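Local coordinates for extracellular solute-binding protein family 1 (Kribbella flavida, PDB 5IXP) that probably binds a small solute outside the cell and delivers it to an ABC transporter, as extracellular solute-binding proteins of this kind do, at residues F164-A167 with V168-W171; T170-A173 with M174-Q177; G353-D356 with G357-N360; I359-V362 with F363-L367; G373-S376 with S377-W381. All blocks are in the same frame, centred on the assembly; numbering follows the deposited sequence.

Contact 1: F164-A167 with V168-W171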
loop_
_atom_site.group_PDB
_atom_site.type_symbol
_atom_site.label_atom_id
_atom_site.label_comp_id
_atom_site.label_asym_id
_atom_site.label_seq_id
_atom_site.Cartn_x
_atom_site.Cartn_y
_atom_site.Cartn_z
ATOM N N PHE A 164 9.048 -2.067 16.864
ATOM C CA PHE A 164 8.813 -1.730 15.467
ATOM C C PHE A 164 9.719 -0.568 15.074
ATOM O O PHE A 164 10.332 0.082 15.925
ATOM C CB PHE A 164 7.336 -1.384 15.215
ATOM C CG PHE A 164 6.775 -0.344 16.152
ATOM C CD1 PHE A 164 7.059 1.008 15.967
ATOM C CD2 PHE A 164 5.928 -0.717 17.198
ATOM C CE1 PHE A 164 6.533 1.973 16.824
ATOM C CE2 PHE A 164 5.393 0.239 18.056
ATOM C CZ PHE A 164 5.692 1.587 17.869
ATOM N N ASP A 165 9.777 -0.288 13.763
ATOM C CA ASP A 165 10.769 0.660 13.268
ATOM C C ASP A 165 10.383 2.118 13.533
ATOM O O ASP A 165 11.244 2.911 13.920
ATOM C CB ASP A 165 11.041 0.424 11.774
ATOM C CG ASP A 165 9.787 0.518 10.911
ATOM O OD1 ASP A 165 8.677 0.222 11.396
ATOM O OD2 ASP A 165 9.919 0.874 9.728
ATOM N N SER A 166 9.124 2.518 13.326
ATOM C CA SER A 166 8.764 3.915 13.571
ATOM C C SER A 166 7.295 4.042 13.943
ATOM O O SER A 166 6.459 3.217 13.556
ATOM C CB SER A 166 9.066 4.825 12.358
ATOM O OG SER A 166 8.185 4.596 11.257
ATOM N N ALA A 167 6.991 5.096 14.707
ATOM C CA ALA A 167 5.602 5.408 15.025
ATOM C C ALA A 167 4.803 5.710 13.764
ATOM O O ALA A 167 3.631 5.329 13.658
ATOM C CB ALA A 167 5.538 6.592 15.997
ATOM N N VAL A 168 5.415 6.399 12.797
ATOM C CA VAL A 168 4.677 6.824 11.607
ATOM C C VAL A 168 4.188 5.617 10.812
ATOM O O VAL A 168 3.025 5.564 10.396
ATOM C CB VAL A 168 5.533 7.768 10.741
ATOM C CG1 VAL A 168 4.926 7.924 9.343
ATOM C CG2 VAL A 168 5.631 9.134 11.403
ATOM N N LEU A 169 5.055 4.624 10.585
ATOM C CA LEU A 169 4.582 3.471 9.812
ATOM C C LEU A 169 3.513 2.689 10.571
ATOM O O LEU A 169 2.591 2.144 9.952
ATOM C CB LEU A 169 5.738 2.553 9.407
ATOM C CG LEU A 169 6.646 3.061 8.276
ATOM C CD1 LEU A 169 7.522 1.936 7.720
ATOM C CD2 LEU A 169 5.840 3.707 7.158
ATOM N N THR A 170 3.599 2.637 11.904
ATOM C CA THR A 170 2.526 2.020 12.677
ATOM C C THR A 170 1.228 2.806 12.523
ATOM O O THR A 170 0.140 2.221 12.412
ATOM C CB THR A 170 2.927 1.917 14.152
ATOM O OG1 THR A 170 4.201 1.267 14.265
ATOM C CG2 THR A 170 1.881 1.131 14.947
ATOM N N TRP A 171 1.330 4.135 12.504
ATOM C CA TRP A 171 0.175 4.993 12.250
ATOM C C TRP A 171 -0.445 4.707 10.893
ATOM O O TRP A 171 -1.673 4.607 10.769
ATOM C CB TRP A 171 0.603 6.459 12.338
ATOM C CG TRP A 171 -0.369 7.475 11.754
ATOM C CD1 TRP A 171 -0.421 7.926 10.458
ATOM C CD2 TRP A 171 -1.389 8.185 12.464
ATOM N NE1 TRP A 171 -1.422 8.866 10.322
ATOM C CE2 TRP A 171 -2.029 9.044 11.538
ATOM C CE3 TRP A 171 -1.835 8.167 13.789
ATOM C CZ2 TRP A 171 -3.090 9.880 11.900
ATOM C CZ3 TRP A 171 -2.889 9.003 14.149
ATOM C CH2 TRP A 171 -3.505 9.845 13.207
#
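Ser166 O, at the mouth of the helix that starts with Ala167, is approached by two atoms of Thr170. The hydroxyl OG1 of Thr170 comes to 3.1 Å from Ser166 O, while Thr170 N reaches the same oxygen in a weak bond of 3.4 Å. The side chain of Ser166 caps the turn: OG, lodged between its own backbone N and carbonyl carbon (chi1 71°), accepts from Leu169 N at 3.2 Å. That bond is close to straight, 167° at the hydrogen, and makes Ser166 a classical serine N-cap: it occupies an amide that the first turn leaves without a carbonyl. Further on, Trp171 N donates to Ala167 O at 2.8 Å, the first firm i to i+4 backbone bond of the helix.

The polar turn is flanked by two side chains of the incoming loop. Phe164 lays one ring face under Thr170 OG1, which sits 3.3 Å above the plane and toward the rim near CD1. Asp165 meets Leu169 at about a right angle, its OD2 3.3 Å from Leu169 CD1; the same oxygen accepts from Trp223 NE1, so the carboxylate has a polar partner as well as a methyl neighbour.

All this is largely buried. Phe164 and Asp165 lie against strand 232-238, and Ala167 N gives its proton to Asp371 OD2. Ala167 and Trp171 pack between helix 195-209 and helix 356-371, the latter through Leu367, and Val168 rests on Thr364.

Contact 2: T170-A173 with M174-Q177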
loop_
_atom_site.group_PDB
_atom_site.type_symbol
_atom_site.label_atom_id
_atom_site.label_comp_id
_atom_site.label_asym_id
_atom_site.label_seq_id
_atom_site.Cartn_x
_atom_site.Cartn_y
_atom_site.Cartn_z
ATOM N N THR A 170 3.599 2.637 11.904
ATOM C CA THR A 170 2.526 2.020 12.677
ATOM C C THR A 170 1.228 2.806 12.523
ATOM O O THR A 170 0.140 2.221 12.412
ATOM C CB THR A 170 2.927 1.917 14.152
ATOM O OG1 THR A 170 4.201 1.267 14.265
ATOM C CG2 THR A 170 1.881 1.131 14.947
ATOM N N TRP A 171 1.330 4.135 12.504
ATOM C CA TRP A 171 0.175 4.993 12.250
ATOM C C TRP A 171 -0.445 4.707 10.893
ATOM O O TRP A 171 -1.673 4.607 10.769
ATOM C CB TRP A 171 0.603 6.459 12.338
ATOM C CG TRP A 171 -0.369 7.475 11.754
ATOM C CD1 TRP A 171 -0.421 7.926 10.458
ATOM C CD2 TRP A 171 -1.389 8.185 12.464
ATOM N NE1 TRP A 171 -1.422 8.866 10.322
ATOM C CE2 TRP A 171 -2.029 9.044 11.538
ATOM C CE3 TRP A 171 -1.835 8.167 13.789
ATOM C CZ2 TRP A 171 -3.090 9.880 11.900
ATOM C CZ3 TRP A 171 -2.889 9.003 14.149
ATOM C CH2 TRP A 171 -3.505 9.845 13.207
ATOM N N GLU A 172 0.386 4.616 9.852
ATOM C CA GLU A 172 -0.142 4.298 8.529
ATOM C C GLU A 172 -0.931 2.999 8.566
ATOM O O GLU A 172 -2.031 2.911 8.002
ATOM C CB GLU A 172 0.996 4.200 7.514
ATOM C CG GLU A 172 1.714 5.520 7.265
ATOM C CD GLU A 172 0.832 6.507 6.502
ATOM O OE1 GLU A 172 0.754 6.413 5.254
ATOM O OE2 GLU A 172 0.185 7.351 7.148
ATOM N N ALA A 173 -0.396 1.988 9.250
ATOM C CA ALA A 173 -1.061 0.690 9.302
ATOM C C ALA A 173 -2.407 0.788 10.006
ATOM O O ALA A 173 -3.411 0.259 9.514
ATOM C CB ALA A 173 -0.161 -0.335 9.988
HETATM N N MSE A 174 -2.462 1.489 11.135
HETATM C CA MSE A 174 -3.701 1.581 11.896
HETATM C C MSE A 174 -4.714 2.531 11.276
HETATM O O MSE A 174 -5.902 2.213 11.201
HETATM C CB MSE A 174 -3.412 2.028 13.330
HETATM C CG MSE A 174 -2.515 1.066 14.077
HETATM SE SE MSE A 174 -2.255 1.738 15.887
HETATM C CE MSE A 174 -4.126 1.616 16.471
ATOM N N ARG A 175 -4.255 3.712 10.853
ATOM C CA ARG A 175 -5.198 4.717 10.373
ATOM C C ARG A 175 -5.976 4.221 9.168
ATOM O O ARG A 175 -7.168 4.519 9.018
ATOM C CB ARG A 175 -4.483 6.011 10.006
ATOM C CG ARG A 175 -5.482 7.153 9.870
ATOM C CD ARG A 175 -4.918 8.301 9.100
ATOM N NE ARG A 175 -4.840 8.036 7.666
ATOM C CZ ARG A 175 -3.740 7.635 7.040
ATOM N NH1 ARG A 175 -2.624 7.429 7.724
ATOM N NH2 ARG A 175 -3.751 7.444 5.729
ATOM N N ASN A 176 -5.317 3.474 8.287
ATOM C CA ASN A 176 -5.987 3.060 7.065
ATOM C C ASN A 176 -7.049 1.999 7.302
ATOM O O ASN A 176 -7.823 1.720 6.381
ATOM C CB ASN A 176 -4.958 2.575 6.050
ATOM C CG ASN A 176 -4.289 3.723 5.347
ATOM O OD1 ASN A 176 -4.930 4.439 4.583
ATOM N ND2 ASN A 176 -3.011 3.929 5.619
ATOM N N GLN A 177 -7.118 1.425 8.503
ATOM C CA GLN A 177 -8.177 0.483 8.842
ATOM C C GLN A 177 -9.442 1.145 9.354
ATOM O O GLN A 177 -10.492 0.493 9.374
ATOM C CB GLN A 177 -7.713 -0.490 9.919
ATOM C CG GLN A 177 -6.626 -1.420 9.492
ATOM C CD GLN A 177 -6.244 -2.352 10.616
ATOM O OE1 GLN A 177 -6.248 -1.960 11.781
ATOM N NE2 GLN A 177 -5.940 -3.591 10.283
HETATM O O HOH W 1 -1.833 6.522 4.313
#
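Trp171 offers one ring face to Arg175, whose CB stands over the five-membered ring, 4.3 Å from its centroid and only 14° off the normal: a CH-pi contact one turn along the helix. Arg175 CG leaves anti to the backbone N, an extended chi2 carries CD past Trp171 CZ2 and NE1, and the bend at chi3 turns the guanidinium in beside the indole, its plane tilted 34° from the ring. Glu172 OE2, water 1 and Trp171 NE1 lie at the edge of that guanidinium; Trp171 NE1 and Arg175 NH1, 3.2 Å apart, are two donors and do not bond. The salt bridge from Arg175 NH1 to Glu172 OE2 measures 2.9 Å, but NH1 comes from well above the carboxylate plane, 48° out of it. OE2 also accepts from Asn360 ND2, and Asn360 OD1 takes the indole proton of Trp171 NE1, so one asparagine amide serves both neighbours.

The other oxygen, Glu172 OE1, accepts from water 1 at 2.8 Å; the water in turn accepts from Arg175 NH2 and Asn176 ND2. Asn176 ND2 donates besides to Glu172 O at 2.8 Å, reinforcing the weak backbone bond of Asn176 N to that carbonyl. Asn176 OD1 is held from outside by Lys352.

On the other flank, CG of selenomethionine Met174, anti to its own carbonyl carbon, lies 3.3 Å from Thr170 O, and the bend at chi3 comes farther out. Its tail lies between helix 144-157, at Trp144 and Phe148, and helix 195-209, while Glu172 and Trp171 turn toward helix 356-371.

Contact 3: G353-D356 with G357-N360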
loop_
_atom_site.group_PDB
_atom_site.type_symbol
_atom_site.label_atom_id
_atom_site.label_comp_id
_atom_site.label_asym_id
_atom_site.label_seq_id
_atom_site.Cartn_x
_atom_site.Cartn_y
_atom_site.Cartn_z
ATOM N N GLY A 353 -10.850 11.856 0.953
ATOM C CA GLY A 353 -11.295 13.097 0.360
ATOM C C GLY A 353 -10.230 13.806 -0.457
ATOM O O GLY A 353 -9.103 13.328 -0.606
ATOM N N PRO A 354 -10.571 14.991 -0.977
ATOM C CA PRO A 354 -9.730 15.620 -2.012
ATOM C C PRO A 354 -8.342 16.005 -1.546
ATOM O O PRO A 354 -7.452 16.177 -2.387
ATOM C CB PRO A 354 -10.534 16.867 -2.415
ATOM C CG PRO A 354 -11.918 16.626 -1.916
ATOM C CD PRO A 354 -11.776 15.783 -0.686
ATOM N N ARG A 355 -8.122 16.177 -0.251
ATOM C CA ARG A 355 -6.812 16.570 0.246
ATOM C C ARG A 355 -6.287 15.567 1.268
ATOM O O ARG A 355 -5.557 15.931 2.195
ATOM C CB ARG A 355 -6.869 17.985 0.825
ATOM C CG ARG A 355 -7.154 19.056 -0.238
ATOM C CD ARG A 355 -6.093 20.147 -0.207
ATOM N NE ARG A 355 -5.079 19.961 -1.234
ATOM C CZ ARG A 355 -4.004 20.731 -1.373
ATOM N NH1 ARG A 355 -3.792 21.733 -0.527
ATOM N NH2 ARG A 355 -3.124 20.487 -2.348
ATOM N N ASP A 356 -6.624 14.288 1.078
ATOM C CA ASP A 356 -6.307 13.277 2.086
ATOM C C ASP A 356 -4.804 13.163 2.326
ATOM O O ASP A 356 -4.356 13.069 3.476
ATOM C CB ASP A 356 -6.883 11.925 1.672
ATOM C CG ASP A 356 -7.312 11.098 2.864
ATOM O OD1 ASP A 356 -8.419 11.344 3.379
ATOM O OD2 ASP A 356 -6.543 10.219 3.298
ATOM N N GLY A 357 -4.008 13.170 1.257
ATOM C CA GLY A 357 -2.571 13.023 1.426
ATOM C C GLY A 357 -1.943 14.218 2.116
ATOM O O GLY A 357 -1.040 14.064 2.950
ATOM N N GLU A 358 -2.414 15.422 1.784
ATOM C CA GLU A 358 -1.891 16.631 2.408
ATOM C C GLU A 358 -2.247 16.684 3.886
ATOM O O GLU A 358 -1.428 17.109 4.708
ATOM C CB GLU A 358 -2.432 17.867 1.690
ATOM C CG GLU A 358 -1.904 18.059 0.279
ATOM C CD GLU A 358 -2.623 17.209 -0.775
ATOM O OE1 GLU A 358 -3.500 16.383 -0.435
ATOM O OE2 GLU A 358 -2.300 17.373 -1.964
ATOM N N ILE A 359 -3.466 16.260 4.241
ATOM C CA ILE A 359 -3.860 16.205 5.648
ATOM C C ILE A 359 -3.036 15.163 6.384
ATOM O O ILE A 359 -2.513 15.410 7.479
ATOM C CB ILE A 359 -5.367 15.908 5.776
ATOM C CG1 ILE A 359 -6.206 17.037 5.183
ATOM C CG2 ILE A 359 -5.756 15.623 7.238
ATOM C CD1 ILE A 359 -7.693 16.676 5.076
ATOM N N ASN A 360 -2.928 13.965 5.806
ATOM C CA ASN A 360 -2.174 12.912 6.470
ATOM C C ASN A 360 -0.731 13.328 6.721
ATOM O O ASN A 360 -0.147 12.950 7.742
ATOM C CB ASN A 360 -2.215 11.624 5.651
ATOM C CG ASN A 360 -1.667 10.454 6.424
ATOM O OD1 ASN A 360 -2.156 10.151 7.508
ATOM N ND2 ASN A 360 -0.642 9.791 5.879
#
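Gly357, first in the second segment, meets Asp356 and Arg355 through its backbone alone. Its amide points past Arg355 O at too poor an angle to bond.

Glu358 carries the side-chain contact. Its CG, anti to the carbonyl carbon, lies over the centre of the Arg355 guanidinium, 3.7 Å above the plane, and the bend at chi2 (81°) folds the carboxylate back toward Arg355. The two chains meet at about a right angle. The salt bridge from Arg355 NH2 to Glu358 OE2, 3.2 Å long, is thus made across the guanidinium face rather than at its edge, and the carboxylate lies 32° from parallel to it. Arg355 reaches there through a chain bent at chi2 and chi3. The other oxygen, Glu358 OE1, is hydrogen-bonded to Tyr67 OH, so each carboxylate oxygen has a polar partner.

Ile359 N donates to Arg355 O at 2.9 Å. With CG1 anti to its own carbonyl carbon, Ile359 also puts that methylene 3.3 Å from Arg355 O, and the side chain packs on Ala388, Ala391 and Ala392 of helix 377-392.

Asn360 N closes on Asp356 O at 2.9 Å, while its side chain turns away, its OD1 meeting Tyr182 OH.

Ahead of the helix, Asp356 N bonds back to Gly353 O at 3.1 Å, a beta turn, and Gly353 N reaches Asp356 OD1 weakly. The arrangement is a helix start entered from a Pro-containing turn, with Arg355 at the N-cap position and an i to i+3 salt bridge to Glu358 on the first turn.

Contact 4: I359-V362 with F363-L367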
loop_
_atom_site.group_PDB
_atom_site.type_symbol
_atom_site.label_atom_id
_atom_site.label_comp_id
_atom_site.label_asym_id
_atom_site.label_seq_id
_atom_site.Cartn_x
_atom_site.Cartn_y
_atom_site.Cartn_z
ATOM N N ILE A 359 -3.466 16.260 4.241
ATOM C CA ILE A 359 -3.860 16.205 5.648
ATOM C C ILE A 359 -3.036 15.163 6.384
ATOM O O ILE A 359 -2.513 15.410 7.479
ATOM C CB ILE A 359 -5.367 15.908 5.776
ATOM C CG1 ILE A 359 -6.206 17.037 5.183
ATOM C CG2 ILE A 359 -5.756 15.623 7.238
ATOM C CD1 ILE A 359 -7.693 16.676 5.076
ATOM N N ASN A 360 -2.928 13.965 5.806
ATOM C CA ASN A 360 -2.174 12.912 6.470
ATOM C C ASN A 360 -0.731 13.328 6.721
ATOM O O ASN A 360 -0.147 12.950 7.742
ATOM C CB ASN A 360 -2.215 11.624 5.651
ATOM C CG ASN A 360 -1.667 10.454 6.424
ATOM O OD1 ASN A 360 -2.156 10.151 7.508
ATOM N ND2 ASN A 360 -0.642 9.791 5.879
ATOM N N GLN A 361 -0.155 14.120 5.813
ATOM C CA GLN A 361 1.235 14.543 5.957
ATOM C C GLN A 361 1.440 15.369 7.223
ATOM O O GLN A 361 2.466 15.232 7.901
ATOM C CB GLN A 361 1.664 15.333 4.718
ATOM C CG GLN A 361 3.139 15.680 4.677
ATOM C CD GLN A 361 3.549 16.388 3.394
ATOM O OE1 GLN A 361 3.167 15.988 2.291
ATOM N NE2 GLN A 361 4.332 17.451 3.536
ATOM N N VAL A 362 0.482 16.232 7.567
ATOM C CA VAL A 362 0.658 17.041 8.771
ATOM C C VAL A 362 0.553 16.163 10.015
ATOM O O VAL A 362 1.278 16.374 10.995
ATOM C CB VAL A 362 -0.311 18.244 8.815
ATOM C CG1 VAL A 362 -0.498 18.859 7.434
ATOM C CG2 VAL A 362 -1.637 17.903 9.465
ATOM N N PHE A 363 -0.308 15.135 9.985
ATOM C CA PHE A 363 -0.405 14.240 11.135
ATOM C C PHE A 363 0.853 13.395 11.288
ATOM O O PHE A 363 1.336 13.192 12.409
ATOM C CB PHE A 363 -1.642 13.345 11.029
ATOM C CG PHE A 363 -2.914 14.020 11.455
ATOM C CD1 PHE A 363 -3.269 14.074 12.797
ATOM C CD2 PHE A 363 -3.749 14.613 10.517
ATOM C CE1 PHE A 363 -4.435 14.696 13.200
ATOM C CE2 PHE A 363 -4.921 15.238 10.910
ATOM C CZ PHE A 363 -5.265 15.279 12.258
ATOM N N THR A 364 1.405 12.893 10.181
ATOM C CA THR A 364 2.585 12.048 10.312
ATOM C C THR A 364 3.817 12.868 10.670
ATOM O O THR A 364 4.683 12.385 11.410
ATOM C CB THR A 364 2.833 11.233 9.034
ATOM O OG1 THR A 364 2.997 12.103 7.907
ATOM C CG2 THR A 364 1.674 10.273 8.777
ATOM N N GLU A 365 3.912 14.107 10.171
ATOM C CA GLU A 365 5.002 14.977 10.606
ATOM C C GLU A 365 4.919 15.214 12.104
ATOM O O GLU A 365 5.935 15.144 12.810
ATOM C CB GLU A 365 4.972 16.313 9.847
ATOM C CG GLU A 365 5.423 16.192 8.388
ATOM C CD GLU A 365 5.260 17.475 7.590
ATOM O OE1 GLU A 365 4.769 18.479 8.147
ATOM O OE2 GLU A 365 5.622 17.475 6.393
ATOM N N ALA A 366 3.709 15.464 12.611
ATOM C CA ALA A 366 3.541 15.683 14.042
ATOM C C ALA A 366 3.902 14.433 14.833
ATOM O O ALA A 366 4.589 14.513 15.859
ATOM C CB ALA A 366 2.105 16.121 14.338
ATOM N N LEU A 367 3.454 13.264 14.371
ATOM C CA LEU A 367 3.760 12.041 15.099
ATOM C C LEU A 367 5.262 11.759 15.092
ATOM O O LEU A 367 5.814 11.299 16.096
ATOM C CB LEU A 367 2.970 10.870 14.516
ATOM C CG LEU A 367 3.134 9.540 15.254
ATOM C CD1 LEU A 367 2.809 9.694 16.736
ATOM C CD2 LEU A 367 2.241 8.483 14.604
#
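The middle of helix 356-371 is regular alpha helix, with apolar and polar side chains meeting one turn apart. Phe363 sits one turn beyond Ile359 and runs alongside it in the same direction. Ile359 CG2 lies in the ring plane of Phe363, at the edge, 3.8 Å from CE2. Val362 CG2 adds a looser touch, 4.0 Å from Phe363 CD2.

Thr364 CG2, anti to its carbonyl carbon, comes to 3.7 Å from Asn360 ND2, the two side chains crossing at about a right angle; ND2 itself donates to Glu172 OE2, and Asn360 OD1 meets Tyr182 OH. The Thr364 hydroxyl takes the slot between N and carbonyl carbon (chi1 58°), setting OG1 3.2 Å from Gln361 O, with Asn360 O also within its range.

Glu365 reaches back in a chain extended beyond CG. In the conformer given, Gln361 NE2 donates to Glu365 OE2 at 3.1 Å, arriving 39° above the carboxylate plane. Gln361 has two conformers, so this bond is doubtful as a constant feature. With an alanine here in place of Glu365, the Gln361 amide would probably lose this acceptor and become freer to turn.

Most backbone bonds are sound, though Phe363 N to Ile359 O is weak. The chemistry implies an apolar Ile359-Phe363 side against helix 377-392, an Asn360-Thr364 side facing helix 167-175, and an outer Gln361-Glu365 pair whose bond is doubtful.

Contact 5: G373-S376 with S377-W381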
loop_
_atom_site.group_PDB
_atom_site.type_symbol
_atom_site.label_atom_id
_atom_site.label_comp_id
_atom_site.label_asym_id
_atom_site.label_seq_id
_atom_site.Cartn_x
_atom_site.Cartn_y
_atom_site.Cartn_z
ATOM N N GLY A 373 11.160 12.881 19.926
ATOM C CA GLY A 373 11.360 13.667 21.127
ATOM C C GLY A 373 11.477 15.158 20.914
ATOM O O GLY A 373 11.980 15.861 21.796
ATOM N N LYS A 374 11.009 15.674 19.780
ATOM C CA LYS A 374 11.117 17.093 19.476
ATOM C C LYS A 374 9.911 17.903 19.932
ATOM O O LYS A 374 9.990 19.134 19.962
ATOM C CB LYS A 374 11.323 17.294 17.971
ATOM C CG LYS A 374 12.569 16.604 17.419
ATOM C CD LYS A 374 12.717 16.866 15.929
ATOM C CE LYS A 374 14.127 16.553 15.421
ATOM N NZ LYS A 374 14.374 15.103 15.264
ATOM N N GLN A 375 8.805 17.253 20.278
ATOM C CA GLN A 375 7.589 17.951 20.669
ATOM C C GLN A 375 6.769 17.000 21.525
ATOM O O GLN A 375 6.761 15.792 21.271
ATOM C CB GLN A 375 6.788 18.408 19.439
ATOM C CG GLN A 375 5.640 19.359 19.741
ATOM C CD GLN A 375 4.915 19.830 18.487
ATOM O OE1 GLN A 375 4.907 19.142 17.462
ATOM N NE2 GLN A 375 4.312 21.021 18.560
ATOM N N SER A 376 6.098 17.541 22.541
ATOM C CA SER A 376 5.230 16.707 23.363
ATOM C C SER A 376 4.005 16.258 22.568
ATOM O O SER A 376 3.631 16.853 21.551
ATOM C CB SER A 376 4.776 17.447 24.622
ATOM O OG SER A 376 3.787 18.415 24.307
ATOM N N SER A 377 3.376 15.187 23.059
ATOM C CA SER A 377 2.207 14.622 22.391
ATOM C C SER A 377 1.083 15.643 22.274
ATOM O O SER A 377 0.474 15.793 21.209
ATOM C CB SER A 377 1.720 13.381 23.146
ATOM O OG SER A 377 0.407 13.018 22.728
ATOM N N SER A 378 0.774 16.350 23.364
ATOM C CA SER A 378 -0.350 17.278 23.303
ATOM C C SER A 378 -0.047 18.454 22.379
ATOM O O SER A 378 -0.917 18.883 21.616
ATOM C CB SER A 378 -0.716 17.763 24.705
ATOM O OG SER A 378 0.210 18.735 25.132
ATOM N N ALA A 379 1.182 18.982 22.415
ATOM C CA ALA A 379 1.521 20.101 21.534
ATOM C C ALA A 379 1.533 19.669 20.072
ATOM O O ALA A 379 1.094 20.414 19.188
ATOM C CB ALA A 379 2.875 20.696 21.921
ATOM N N ALA A 380 2.033 18.465 19.799
ATOM C CA ALA A 380 2.055 17.985 18.420
ATOM C C ALA A 380 0.645 17.748 17.894
ATOM O O ALA A 380 0.355 18.025 16.721
ATOM C CB ALA A 380 2.888 16.710 18.330
ATOM N N TRP A 381 -0.238 17.211 18.737
ATOM C CA TRP A 381 -1.601 16.960 18.294
ATOM C C TRP A 381 -2.319 18.266 17.987
ATOM O O TRP A 381 -3.014 18.368 16.969
ATOM C CB TRP A 381 -2.360 16.147 19.345
ATOM C CG TRP A 381 -3.815 15.974 19.020
ATOM C CD1 TRP A 381 -4.863 16.673 19.548
ATOM C CD2 TRP A 381 -4.380 15.042 18.093
ATOM N NE1 TRP A 381 -6.049 16.231 19.003
ATOM C CE2 TRP A 381 -5.778 15.230 18.107
ATOM C CE3 TRP A 381 -3.838 14.061 17.253
ATOM C CZ2 TRP A 381 -6.642 14.481 17.309
ATOM C CZ3 TRP A 381 -4.699 13.313 16.466
ATOM C CH2 TRP A 381 -6.087 13.530 16.497
#
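Gln375 reaches over the first turn of the helix that starts at Ser377. Its CG is anti to the backbone N (chi1 -169°) and the chain stays extended, which brings the amide alongside Ala379 and Ala380. OE1 comes to 3.2 Å from Ala380 CA and accepts from Arg369 NE. NE2 is 3.3 Å from Ala379 O but at too poor an angle to bond; it donates to Gln383 OE1 instead. The amide therefore bridges Arg369 of helix 356-371 and Gln383 of helix 377-392. Cutting the side chain back to an alanine here would probably leave Arg369 NE and Gln383 OE1 without this bridging partner and open a gap beside Ala380.

Ser376 is the N-cap. Its hydroxyl, tucked between backbone N and carbonyl carbon (chi1 75°), looks into the turn and accepts from Ala379 N at 3.3 Å. Ala379 has no side-chain acceptor to return the bond to Ser376 N, so this is a one-way cap and not a capping box. Ala380 N then donates to Ser376 O at 2.9 Å. Ser378 repeats the rotamer of Ser376, and the two OG atoms lie 3.7 Å apart. Ser377 chooses another, OG anti to N (chi1 165°), swinging the hydroxyl to Trp201 NE1.

Before this, Gly373, with its positive phi, ends helix 356-371 in a Schellman motif, and the chain swings round at the surface. Helix 377-392 thus starts against helix 356-371, where Ala380 meets Ala366 and Val370, and against helix 195-209 at Trp201 and Val205.

How the contacts relate
From the N terminus, contact 1 comes first, where a loop enters helix 167-175; contact 2 continues along that helix, sharing Thr170 and Trp171. Much later, contact 3 opens helix 356-371 from a turn and contact 4 carries on along it through the shared Ile359 and Asn360. Contact 5 covers the bend into helix 377-392. None nests or crosses: contact 1 overlaps contact 2, and 3 overlaps 4, while the two pairs and contact 5 follow in series. Ties between the helices are made by Asn360, which joins contacts 3 and 4 to contacts 1 and 2, by Thr364 and Leu367 against Val168 and Trp171, and by Ala366 and Phe363 against Ala380 and Trp381.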